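CdiI (Burkholderia pseudomallei 1026a, PDB 4G6V) probably protects the cell that makes it from contact-dependent growth inhibition by binding the CdiA-CT toxin, a tRNase, and blocking its action. Local coordinates at residues B[14-19]-B[38-43]; B[21-26]-B[84-89]; B[28-33]-B[79-84]; B[33-38]-B[73-78]; B[48-53]-B[92-97]. One frame throughout, in Å; residues are numbered along the deposited sequence.

Contact 1: residues B[14-19]-B[38-43]; sequences GAAESD and SPVRDA
The carboxylate of Glu17 meets Val40 in two ways: the backbone N of Val40 comes in beside OE1, and the methyl CG2 of Val40 lies off one face of the group, 3.7 Å from Glu17 CD. This joins helix 13-26 to the edge strand 35-42, a helix-on-sheet contact in an antiparallel sheet whose strand order, 2-3-1-4 followed by a short fifth strand, resembles that of ferredoxin-like folds. Val40 N donates to Glu17 OE1 over 2.9 Å, nearly straight at 166°, using the syn side and only slightly out of the carboxylate plane. Glutamate suits the place because its chain is long enough to leave the helix extended, CG anti to the backbone N (chi1 -159°), and then bend at chi2 so that the acid reaches back to the strand. Arg24, two helical turns further on, packs against the same side chain. Beside this polar grip, the small Ala16 lets the helix come close, while beta-branched Val40, at home in an extended backbone, fills the gap between helix and strand together with Leu20 and Phe62. Its other methyl, CG1, rests 3.9 Å from Ala16 CB.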
# COMPACT_ATOMS: atom_id res chain seq x y z
N GLY B 14 -13.50 -2.89 18.09
CA GLY B 14 -13.01 -2.79 19.46
C GLY B 14 -12.13 -3.95 19.90
O GLY B 14 -11.03 -3.73 20.42
N ALA B 15 -12.61 -5.17 19.70
CA ALA B 15 -11.85 -6.36 20.08
C ALA B 15 -10.55 -6.42 19.28
O ALA B 15 -9.48 -6.68 19.84
CB ALA B 15 -12.69 -7.63 19.86
N ALA B 16 -10.67 -6.18 17.98
CA ALA B 16 -9.52 -6.17 17.08
C ALA B 16 -8.42 -5.28 17.66
O ALA B 16 -7.24 -5.65 17.70
CB ALA B 16 -9.93 -5.68 15.69
N GLU B 17 -8.83 -4.10 18.10
CA GLU B 17 -7.89 -3.11 18.61
C GLU B 17 -7.26 -3.59 19.92
O GLU B 17 -6.04 -3.59 20.08
CB GLU B 17 -8.60 -1.77 18.79
CG GLU B 17 -7.66 -0.59 18.81
CD GLU B 17 -6.99 -0.32 17.47
OE1 GLU B 17 -7.67 0.21 16.55
OE2 GLU B 17 -5.78 -0.61 17.36
N SER B 18 -8.10 -4.01 20.86
CA SER B 18 -7.59 -4.65 22.07
C SER B 18 -6.50 -5.68 21.74
O SER B 18 -5.41 -5.64 22.32
CB SER B 18 -8.74 -5.28 22.87
OG SER B 18 -8.24 -6.27 23.76
N ASP B 19 -6.78 -6.60 20.82
CA ASP B 19 -5.77 -7.55 20.35
C ASP B 19 -4.50 -6.88 19.76
O ASP B 19 -3.38 -7.32 20.05
CB ASP B 19 -6.37 -8.53 19.33
CG ASP B 19 -7.08 -9.68 19.98
OD1 ASP B 19 -6.62 -10.14 21.05
OD2 ASP B 19 -8.11 -10.14 19.42
N SER B 38 -1.97 0.97 11.28
CA SER B 38 -3.07 1.92 11.33
C SER B 38 -4.08 1.58 12.44
O SER B 38 -4.09 0.47 12.98
CB SER B 38 -3.80 1.97 9.99
OG SER B 38 -4.87 1.04 9.96
N PRO B 39 -4.90 2.56 12.81
CA PRO B 39 -6.08 2.25 13.63
C PRO B 39 -6.97 1.26 12.90
O PRO B 39 -6.93 1.21 11.65
CB PRO B 39 -6.81 3.60 13.73
CG PRO B 39 -6.04 4.57 12.77
CD PRO B 39 -4.66 4.01 12.69
N VAL B 40 -7.75 0.48 13.65
CA VAL B 40 -8.70 -0.45 13.06
C VAL B 40 -9.99 0.29 12.75
O VAL B 40 -10.42 1.12 13.53
CB VAL B 40 -9.03 -1.62 14.01
CG1 VAL B 40 -10.02 -2.60 13.35
CG2 VAL B 40 -7.76 -2.34 14.43
N ARG B 41 -10.61 -0.01 11.61
CA ARG B 41 -11.93 0.50 11.29
C ARG B 41 -12.93 -0.61 11.04
O ARG B 41 -12.57 -1.76 10.88
CB ARG B 41 -11.89 1.46 10.10
CG ARG B 41 -11.67 0.81 8.76
CD ARG B 41 -11.61 1.91 7.73
NE ARG B 41 -10.85 3.03 8.28
CZ ARG B 41 -10.96 4.30 7.90
NH1 ARG B 41 -11.80 4.66 6.94
NH2 ARG B 41 -10.21 5.22 8.49
N ASP B 42 -14.21 -0.26 11.04
CA ASP B 42 -15.25 -1.18 10.64
C ASP B 42 -15.11 -1.30 9.15
O ASP B 42 -14.89 -0.32 8.45
CB ASP B 42 -16.66 -0.64 10.99
CG ASP B 42 -16.83 -0.33 12.47
OD1 ASP B 42 -16.47 -1.18 13.31
OD2 ASP B 42 -17.32 0.78 12.80
N ALA B 43 -15.23 -2.53 8.65
CA ALA B 43 -15.19 -2.75 7.22
C ALA B 43 -16.46 -2.24 6.57
O ALA B 43 -17.54 -2.57 7.02
CB ALA B 43 -15.02 -4.23 6.94

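Contact 2: residues B[21-26]-B[84-89]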
# COMPACT_ATOMS: atom_id res chain seq x y z
N ASN B 21 -3.19 -4.12 20.61
CA ASN B 21 -2.39 -3.52 21.66
C ASN B 21 -1.37 -4.52 22.17
O ASN B 21 -0.22 -4.20 22.43
CB ASN B 21 -3.26 -3.03 22.81
CG ASN B 21 -4.09 -1.79 22.45
OD1 ASN B 21 -3.78 -1.05 21.51
ND2 ASN B 21 -5.15 -1.56 23.23
N LYS B 22 -1.81 -5.76 22.32
CA LYS B 22 -0.94 -6.79 22.81
C LYS B 22 0.17 -7.07 21.80
O LYS B 22 1.33 -7.25 22.16
CB LYS B 22 -1.74 -8.04 23.11
CG LYS B 22 -2.80 -7.81 24.17
CD LYS B 22 -3.59 -9.08 24.48
CE LYS B 22 -4.73 -8.78 25.44
NZ LYS B 22 -5.43 -10.06 25.74
N ILE B 23 -0.19 -7.09 20.52
CA ILE B 23 0.79 -7.25 19.47
C ILE B 23 1.85 -6.16 19.54
O ILE B 23 3.03 -6.45 19.66
CB ILE B 23 0.13 -7.35 18.09
CG1 ILE B 23 -0.27 -8.80 17.81
CG2 ILE B 23 1.08 -6.97 17.01
CD1 ILE B 23 -1.56 -8.93 17.02
N ARG B 24 1.42 -4.90 19.51
CA ARG B 24 2.34 -3.77 19.67
C ARG B 24 3.25 -3.90 20.89
O ARG B 24 4.35 -3.36 20.91
CB ARG B 24 1.58 -2.47 19.80
CG ARG B 24 0.82 -2.00 18.58
CD ARG B 24 0.14 -0.65 18.90
NE ARG B 24 -1.02 -0.38 18.05
CZ ARG B 24 -0.93 0.17 16.84
NH1 ARG B 24 0.26 0.51 16.34
NH2 ARG B 24 -2.04 0.38 16.12
N SER B 25 2.78 -4.57 21.92
CA SER B 25 3.50 -4.64 23.18
C SER B 25 4.42 -5.86 23.17
O SER B 25 5.40 -5.94 23.91
CB SER B 25 2.48 -4.71 24.33
OG SER B 25 3.12 -4.83 25.59
N ASN B 26 4.11 -6.79 22.28
CA ASN B 26 4.80 -8.07 22.22
C ASN B 26 5.88 -8.04 21.13
O ASN B 26 6.79 -8.88 21.10
CB ASN B 26 3.78 -9.16 21.92
CG ASN B 26 4.22 -10.53 22.38
OD1 ASN B 26 5.40 -10.75 22.69
ND2 ASN B 26 3.29 -11.47 22.43
N ASP B 84 -1.25 -15.04 14.48
CA ASP B 84 -1.13 -15.65 15.80
C ASP B 84 -1.67 -14.76 16.93
O ASP B 84 -2.10 -15.27 17.96
CB ASP B 84 0.33 -16.04 16.09
N GLY B 85 -1.66 -13.44 16.73
CA GLY B 85 -2.15 -12.53 17.75
C GLY B 85 -3.61 -12.19 17.57
O GLY B 85 -4.14 -11.27 18.19
N PHE B 86 -4.26 -12.92 16.67
CA PHE B 86 -5.71 -12.85 16.49
C PHE B 86 -6.28 -14.26 16.64
O PHE B 86 -7.12 -14.69 15.85
CB PHE B 86 -6.05 -12.25 15.12
CG PHE B 86 -5.83 -10.78 15.06
CD1 PHE B 86 -6.72 -9.92 15.68
CD2 PHE B 86 -4.75 -10.25 14.38
CE1 PHE B 86 -6.52 -8.56 15.63
CE2 PHE B 86 -4.55 -8.87 14.33
CZ PHE B 86 -5.43 -8.03 14.95
N ASN B 87 -5.82 -14.95 17.67
CA ASN B 87 -6.18 -16.34 17.92
C ASN B 87 -7.69 -16.53 17.85
O ASN B 87 -8.20 -17.40 17.12
CB ASN B 87 -5.64 -16.77 19.28
N GLY B 88 -8.40 -15.69 18.59
CA GLY B 88 -9.85 -15.78 18.70
C GLY B 88 -10.65 -15.51 17.44
O GLY B 88 -11.88 -15.35 17.50
N GLY B 89 -9.98 -15.47 16.29
CA GLY B 89 -10.66 -15.18 15.04
C GLY B 89 -9.83 -15.38 13.78
O GLY B 89 -8.64 -15.70 13.82
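Ile23 reaches from helix 13-26 onto the backbone of Gly85 and the ring of Phe86, and its terminal methyl does nearly all the touching. CD1 sits 3.7 Å from Gly85 CA, and just as near to the carbonyl O of that residue. The same methyl meets the Phe86 ring at CE2, 4.0 Å away, approaching obliquely. These are purely van der Waals contacts. Ile23 holds CG2 anti to its backbone N, which leaves the CG1-CD1 arm to extend toward the loop. A glycine fits under that arm: without a side chain, Gly85 offers bare backbone for the methyl to lie on.

In the next shell, Gly85 is where the chain first departs from helical angles after helix 75-84, and Phe86 begins a type I beta turn closed by Gly89 N to Phe86 O at 3.0 Å. The turn lets the chain reverse outside while the aromatic ring stays buried, pressed on Asp19 and Leu20 of the same helix that carries Ile23. The next residue, Arg24, donates from NH2 to Ile37 O, tying the helix to strand 35-42. The whole is a helix-to-strand connection, leading from helix 75-84 to strand 91-95, where Phe86 and the glycine before it seat the loop on helix 13-26 in an alpha+beta fold with an antiparallel sheet.

Contact 3: residues B[28-33]-B[79-84]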
# COMPACT_ATOMS: atom_id res chain seq x y z
N SER B 28 7.54 -4.78 19.89
CA SER B 28 7.95 -3.39 19.83
C SER B 28 8.99 -3.15 18.74
O SER B 28 9.08 -2.05 18.17
CB SER B 28 8.52 -2.98 21.18
OG SER B 28 9.30 -4.04 21.73
N GLU B 29 9.79 -4.17 18.45
CA GLU B 29 10.85 -4.02 17.46
C GLU B 29 10.26 -3.66 16.10
O GLU B 29 10.58 -2.60 15.52
CB GLU B 29 11.71 -5.28 17.37
CG GLU B 29 10.98 -6.52 16.87
CD GLU B 29 10.30 -7.31 18.00
OE1 GLU B 29 10.01 -8.52 17.79
OE2 GLU B 29 10.07 -6.71 19.09
N LEU B 30 9.38 -4.52 15.61
CA LEU B 30 8.76 -4.31 14.31
C LEU B 30 7.82 -3.11 14.30
O LEU B 30 7.81 -2.30 13.38
CB LEU B 30 7.97 -5.56 13.94
CG LEU B 30 8.73 -6.87 13.97
CD1 LEU B 30 7.73 -8.00 13.98
CD2 LEU B 30 9.72 -6.99 12.77
N PHE B 31 7.02 -2.99 15.35
CA PHE B 31 5.86 -2.13 15.28
C PHE B 31 6.05 -0.72 15.84
O PHE B 31 5.12 0.10 15.82
CB PHE B 31 4.68 -2.86 15.89
CG PHE B 31 4.32 -4.13 15.18
CD1 PHE B 31 4.13 -4.13 13.80
CD2 PHE B 31 4.19 -5.31 15.87
CE1 PHE B 31 3.79 -5.29 13.14
CE2 PHE B 31 3.85 -6.48 15.22
CZ PHE B 31 3.66 -6.47 13.85
N GLU B 32 7.26 -0.42 16.31
CA GLU B 32 7.63 0.97 16.56
C GLU B 32 8.61 1.42 15.48
O GLU B 32 9.83 1.32 15.67
CB GLU B 32 8.22 1.14 17.95
N GLY B 33 8.10 1.89 14.33
CA GLY B 33 8.97 2.39 13.26
C GLY B 33 9.18 1.57 11.98
O GLY B 33 8.97 2.09 10.88
N SER B 79 3.41 -11.13 8.93
CA SER B 79 2.12 -11.75 8.63
C SER B 79 1.78 -12.85 9.61
O SER B 79 0.66 -12.93 10.11
CB SER B 79 2.12 -12.32 7.22
OG SER B 79 2.15 -11.26 6.29
N LYS B 80 2.77 -13.69 9.90
CA LYS B 80 2.58 -14.80 10.83
C LYS B 80 2.28 -14.29 12.25
O LYS B 80 1.35 -14.77 12.90
CB LYS B 80 3.79 -15.73 10.80
CG LYS B 80 3.86 -16.67 11.96
CD LYS B 80 5.29 -16.81 12.47
CE LYS B 80 5.33 -16.87 14.01
NZ LYS B 80 4.52 -17.99 14.58
N ILE B 81 3.05 -13.30 12.72
CA ILE B 81 2.84 -12.68 14.02
C ILE B 81 1.40 -12.17 14.16
O ILE B 81 0.80 -12.22 15.25
CB ILE B 81 3.84 -11.51 14.25
CG1 ILE B 81 5.22 -12.05 14.62
CG2 ILE B 81 3.37 -10.55 15.33
CD1 ILE B 81 6.32 -10.99 14.61
N LEU B 82 0.85 -11.69 13.05
CA LEU B 82 -0.52 -11.18 13.05
C LEU B 82 -1.58 -12.31 13.11
O LEU B 82 -2.50 -12.26 13.91
CB LEU B 82 -0.75 -10.22 11.86
CG LEU B 82 -0.00 -8.87 11.82
CD1 LEU B 82 -0.41 -8.05 10.61
CD2 LEU B 82 -0.21 -8.03 13.11
N VAL B 83 -1.42 -13.34 12.29
CA VAL B 83 -2.29 -14.52 12.34
C VAL B 83 -2.37 -15.10 13.76
O VAL B 83 -3.42 -15.60 14.20
CB VAL B 83 -1.78 -15.64 11.35
CG1 VAL B 83 -2.52 -16.95 11.55
CG2 VAL B 83 -1.84 -15.20 9.89
N ASP B 84 -1.25 -15.04 14.48
CA ASP B 84 -1.13 -15.65 15.80
C ASP B 84 -1.67 -14.76 16.93
O ASP B 84 -2.10 -15.27 17.96
CB ASP B 84 0.33 -16.04 16.09
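Leu30 and Phe31 of helix 28-34 meet Ile81 and Leu82 of helix 75-84 in the hydrophobic layer between helices that cover one face of the antiparallel sheet. The short segments cross steeply, at -105°, with their axes 12.4 Å apart, so only long or bulky side chains can bridge the space. Leucine and isoleucine do so end on: Leu30 CD1 and Ile81 CD1 reach toward each other, tip to tip, at about 3.4 Å. Ile81 uses its other branch on the aromatic ring. With CG1 anti to its carbonyl carbon and CG2 anti to its backbone N, the CG1-CD1 arm and the CG2 methyl diverge, and CG2 comes to the edge of the Phe31 ring, near its plane, 4.1 Å from CE2. Leu82 CD2 approaches CZ of the same ring obliquely, at 4.2 Å. One face of the ring is backed from within its own helix by Leu30 CB, 4.0 Å above the ring centre. Leu82 also reaches the sheet, packing on Cys7 and Ile93, while Ile81 leans on His27 in the short link between helices. Aliphatic branches and one phenylalanine ring thus pack between two steeply crossed helices, in the helical layer on one face of the antiparallel sheet of an alpha+beta fold.

Contact 4: residues B[33-38]-B[73-78]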
# COMPACT_ATOMS: atom_id res chain seq x y z
N GLY B 33 8.10 1.89 14.33
CA GLY B 33 8.97 2.39 13.26
C GLY B 33 9.18 1.57 11.98
O GLY B 33 8.97 2.09 10.88
N LYS B 34 9.63 0.32 12.12
CA LYS B 34 9.84 -0.56 10.96
C LYS B 34 8.53 -0.85 10.19
O LYS B 34 8.49 -0.78 8.96
CB LYS B 34 10.53 -1.88 11.40
N PHE B 35 7.48 -1.17 10.93
CA PHE B 35 6.13 -1.25 10.37
C PHE B 35 5.17 -0.35 11.15
O PHE B 35 5.26 -0.25 12.37
CB PHE B 35 5.63 -2.69 10.43
CG PHE B 35 6.41 -3.63 9.55
CD1 PHE B 35 5.92 -4.00 8.32
CD2 PHE B 35 7.63 -4.13 9.98
CE1 PHE B 35 6.62 -4.87 7.51
CE2 PHE B 35 8.36 -5.00 9.17
CZ PHE B 35 7.85 -5.38 7.94
N LEU B 36 4.27 0.32 10.46
CA LEU B 36 3.28 1.13 11.16
C LEU B 36 1.89 0.51 11.03
O LEU B 36 1.43 0.22 9.92
CB LEU B 36 3.28 2.58 10.66
CG LEU B 36 4.64 3.29 10.75
CD1 LEU B 36 4.53 4.74 10.31
CD2 LEU B 36 5.24 3.20 12.15
N ILE B 37 1.25 0.29 12.17
CA ILE B 37 -0.10 -0.28 12.19
C ILE B 37 -1.15 0.82 12.32
O ILE B 37 -1.21 1.53 13.34
CB ILE B 37 -0.29 -1.32 13.33
CG1 ILE B 37 0.80 -2.40 13.25
CG2 ILE B 37 -1.68 -1.93 13.26
CD1 ILE B 37 0.63 -3.60 14.24
N SER B 38 -1.97 0.97 11.28
CA SER B 38 -3.07 1.92 11.33
C SER B 38 -4.08 1.58 12.44
O SER B 38 -4.09 0.47 12.98
CB SER B 38 -3.80 1.97 9.99
OG SER B 38 -4.87 1.04 9.96
N ASP B 73 11.90 -7.64 3.95
CA ASP B 73 11.98 -9.08 4.00
C ASP B 73 11.34 -9.67 5.25
O ASP B 73 11.38 -10.88 5.46
CB ASP B 73 13.43 -9.56 3.84
CG ASP B 73 14.35 -9.05 4.95
OD1 ASP B 73 14.13 -7.90 5.47
OD2 ASP B 73 15.30 -9.81 5.28
N LEU B 74 10.72 -8.83 6.09
CA LEU B 74 10.05 -9.38 7.26
C LEU B 74 8.55 -9.49 7.07
O LEU B 74 7.84 -9.89 7.97
CB LEU B 74 10.38 -8.58 8.53
CG LEU B 74 11.88 -8.31 8.65
CD1 LEU B 74 12.17 -7.13 9.58
CD2 LEU B 74 12.67 -9.58 9.07
N ILE B 75 8.06 -9.16 5.88
CA ILE B 75 6.62 -9.24 5.64
C ILE B 75 6.00 -10.59 6.02
O ILE B 75 4.99 -10.63 6.72
CB ILE B 75 6.25 -8.78 4.22
CG1 ILE B 75 6.29 -7.25 4.15
CG2 ILE B 75 4.88 -9.28 3.81
CD1 ILE B 75 6.20 -6.66 2.73
N PRO B 76 6.61 -11.72 5.59
CA PRO B 76 6.09 -13.05 5.94
C PRO B 76 6.14 -13.36 7.44
O PRO B 76 5.29 -14.12 7.93
CB PRO B 76 7.05 -14.00 5.20
CG PRO B 76 7.67 -13.20 4.15
CD PRO B 76 7.76 -11.80 4.69
N ILE B 77 7.13 -12.83 8.14
CA ILE B 77 7.18 -13.03 9.59
C ILE B 77 6.18 -12.11 10.32
O ILE B 77 5.53 -12.52 11.28
CB ILE B 77 8.59 -12.81 10.16
CG1 ILE B 77 8.58 -12.96 11.68
CG2 ILE B 77 9.07 -11.44 9.86
CD1 ILE B 77 9.81 -12.36 12.34
N VAL B 78 6.06 -10.88 9.84
CA VAL B 78 5.03 -9.98 10.33
C VAL B 78 3.64 -10.57 10.11
O VAL B 78 2.79 -10.53 11.00
CB VAL B 78 5.11 -8.60 9.66
CG1 VAL B 78 3.81 -7.89 9.82
CG2 VAL B 78 6.25 -7.79 10.26
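Phe35 turns its CG anti to its carbonyl carbon (chi1 -65°), which carries the ring off strand 35-42 to residues 74-78, and Val78 answers with CG1 anti to the backbone N (chi1 161°), which leaves CG2 anti to the carbonyl carbon and facing the ring. The two side chains come from opposite directions, and the methyl ends over one ring face as a CH-pi contact: CG2 stands 3.7 Å from the centroid of the Phe35 ring and 15° off the ring normal. Ile75, one helical turn earlier, takes the edge instead. Its CG1 lies near the ring plane, 4.1 Å from Phe35 CE1, the side chains crossing at about a right angle. Leu74 CB closes in on Phe35 CZ at 4.1 Å. A flat, broad ring suits this place, since it can present a face to Val78 and its edge to Ile75, while Leu74 comes in obliquely from just before the helix. Phe35 also packs on Val64 and Leu66 of strand 60-66, next to its own strand. Behind the ring's partners, Ile75 and Val78 rest on Leu5 of the central strand 4-9, so the start of helix 75-84 lies on the sheet, with Leu30 of helix 28-34 touching Leu74 and Val78.

Contact 5: residues B[48-53]-B[92-97]; sequences KEIAAE and LILQDN
Apolar packing dominates where Ile50 and Ala51 of helix 45-53 meet Leu92 and Leu94 of strand 91-95. Ile50 CG2 lies 4.0 Å from Leu94 CD1. Two residues earlier in the strand, Leu92 CD2 comes to 3.7 Å from Ala51 CA; the small alanine lets the leucine reach the helix backbone itself. Leu92 and Leu94, two apart in the strand, face the same way, as alternation in a strand requires, and Ile93 between them faces helix 75-84 on the other side of the sheet.

The second kind of contact sets an apolar group against an amide. Ile50 holds CG1 anti to its carbonyl carbon and keeps the arm extended (chi2 180°), so CD1 arrives 3.5 Å from Asn97 ND2. This is packing, for the hydrogen bond of that nitrogen goes to Thr117 OG1 of the toxin chain.

Backbone bonding shapes the turn that presents the asparagine: Asn97 N binds Leu94 O at 3.0 Å. Asp96 and Asn97 both adopt left-handed helical angles, a conformation that aspartate and asparagine accept more readily than most residues. Asp96 also salt-bridges Lys121 of the toxin. Helix 45-53 thus covers the face of the sheet opposite helix 75-84, packing on Tyr8 of strand 4-9 as well, and the turn beyond strand 91-95 stands against the toxin.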
# COMPACT_ATOMS: atom_id res chain seq x y z
N LYS B 48 -15.62 -5.64 2.62
CA LYS B 48 -16.33 -6.89 2.87
C LYS B 48 -16.44 -7.74 1.61
O LYS B 48 -16.41 -8.97 1.68
CB LYS B 48 -17.74 -6.63 3.42
CG LYS B 48 -17.77 -6.15 4.87
CD LYS B 48 -19.20 -6.05 5.37
CE LYS B 48 -19.26 -5.51 6.78
NZ LYS B 48 -20.63 -5.67 7.34
N GLU B 49 -16.59 -7.06 0.47
CA GLU B 49 -16.70 -7.74 -0.80
C GLU B 49 -15.40 -8.47 -1.15
O GLU B 49 -15.41 -9.66 -1.49
CB GLU B 49 -17.07 -6.74 -1.89
CG GLU B 49 -17.48 -7.37 -3.20
CD GLU B 49 -17.80 -6.32 -4.25
OE1 GLU B 49 -17.41 -5.15 -4.06
OE2 GLU B 49 -18.45 -6.68 -5.26
N ILE B 50 -14.28 -7.74 -1.04
CA ILE B 50 -12.96 -8.29 -1.32
C ILE B 50 -12.58 -9.41 -0.34
O ILE B 50 -12.10 -10.45 -0.76
CB ILE B 50 -11.86 -7.20 -1.30
CG1 ILE B 50 -12.09 -6.15 -2.40
CG2 ILE B 50 -10.48 -7.80 -1.46
CD1 ILE B 50 -11.04 -5.05 -2.41
N ALA B 51 -12.82 -9.21 0.96
CA ALA B 51 -12.60 -10.28 1.94
C ALA B 51 -13.39 -11.57 1.64
O ALA B 51 -12.89 -12.68 1.87
CB ALA B 51 -12.89 -9.80 3.36
N ALA B 52 -14.60 -11.41 1.13
CA ALA B 52 -15.49 -12.55 0.90
C ALA B 52 -15.11 -13.36 -0.34
O ALA B 52 -15.47 -14.53 -0.46
CB ALA B 52 -16.94 -12.12 0.84
N GLU B 53 -14.39 -12.74 -1.27
CA GLU B 53 -13.80 -13.44 -2.41
C GLU B 53 -12.66 -14.37 -1.98
O GLU B 53 -12.34 -15.33 -2.69
CB GLU B 53 -13.27 -12.46 -3.46
CG GLU B 53 -14.30 -12.05 -4.50
CD GLU B 53 -14.02 -10.67 -5.09
OE1 GLU B 53 -12.84 -10.33 -5.31
OE2 GLU B 53 -14.99 -9.91 -5.32
N LEU B 92 -7.53 -12.35 7.14
CA LEU B 92 -7.03 -12.45 5.77
C LEU B 92 -6.01 -11.33 5.60
O LEU B 92 -6.28 -10.20 6.00
CB LEU B 92 -8.19 -12.32 4.78
CG LEU B 92 -7.89 -11.88 3.35
CD1 LEU B 92 -7.17 -12.97 2.64
CD2 LEU B 92 -9.17 -11.53 2.62
N ILE B 93 -4.83 -11.64 5.06
CA ILE B 93 -3.84 -10.58 4.80
C ILE B 93 -3.48 -10.50 3.32
O ILE B 93 -2.88 -11.42 2.77
CB ILE B 93 -2.52 -10.80 5.57
CG1 ILE B 93 -2.76 -10.85 7.08
CG2 ILE B 93 -1.50 -9.72 5.20
CD1 ILE B 93 -1.49 -11.10 7.88
N LEU B 94 -3.84 -9.40 2.68
CA LEU B 94 -3.46 -9.18 1.29
C LEU B 94 -2.40 -8.06 1.16
O LEU B 94 -2.64 -6.88 1.45
CB LEU B 94 -4.69 -8.85 0.44
CG LEU B 94 -5.88 -9.81 0.43
CD1 LEU B 94 -6.92 -9.35 -0.56
CD2 LEU B 94 -5.44 -11.21 0.09
N GLN B 95 -1.21 -8.44 0.72
CA GLN B 95 -0.20 -7.44 0.46
C GLN B 95 -0.70 -6.57 -0.69
O GLN B 95 -1.08 -7.09 -1.76
CB GLN B 95 1.11 -8.09 0.09
CG GLN B 95 2.27 -7.14 0.11
CD GLN B 95 3.59 -7.84 0.24
OE1 GLN B 95 3.69 -8.92 0.84
NE2 GLN B 95 4.63 -7.24 -0.32
N ASP B 96 -0.74 -5.26 -0.44
CA ASP B 96 -1.27 -4.26 -1.37
C ASP B 96 -2.62 -4.67 -1.93
O ASP B 96 -2.96 -4.36 -3.09
CB ASP B 96 -0.25 -3.94 -2.48
CG ASP B 96 0.88 -3.02 -1.99
OD1 ASP B 96 0.62 -2.19 -1.07
OD2 ASP B 96 2.02 -3.14 -2.52
N ASN B 97 -3.37 -5.37 -1.09
CA ASN B 97 -4.76 -5.71 -1.39
C ASN B 97 -4.86 -6.59 -2.63
O ASN B 97 -5.89 -6.61 -3.30
CB ASN B 97 -5.59 -4.43 -1.54
CG ASN B 97 -7.02 -4.59 -1.03
OD1 ASN B 97 -7.32 -5.45 -0.20
ND2 ASN B 97 -7.92 -3.76 -1.55

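Contacts 2, 3 and 4 adjoin in the packing between the helices on one face of the sheet. Contacts 3 and 4 are closest, their centres about 6 Å apart, and a probable hydrogen bond from Phe35 N to Leu30 O (2.7 Å) joins them; contact 2 follows through Ile23 and Phe31, its centre about 9 Å from that of contact 3. Contact 1 shares helix 13-26 with contact 2, where Phe86 packs against Asp19, and shares strand 35-42 with contact 4. Contact 5 stands apart, its centre 16 to 20 Å from the others, yet Ile93 of its strand touches Ser79 and Leu82 on the other face, and Lys48 touches Ala43 of contact 1. Toxin residues reach contacts 1, 4 and 5, with polar bonds at residues 95-97.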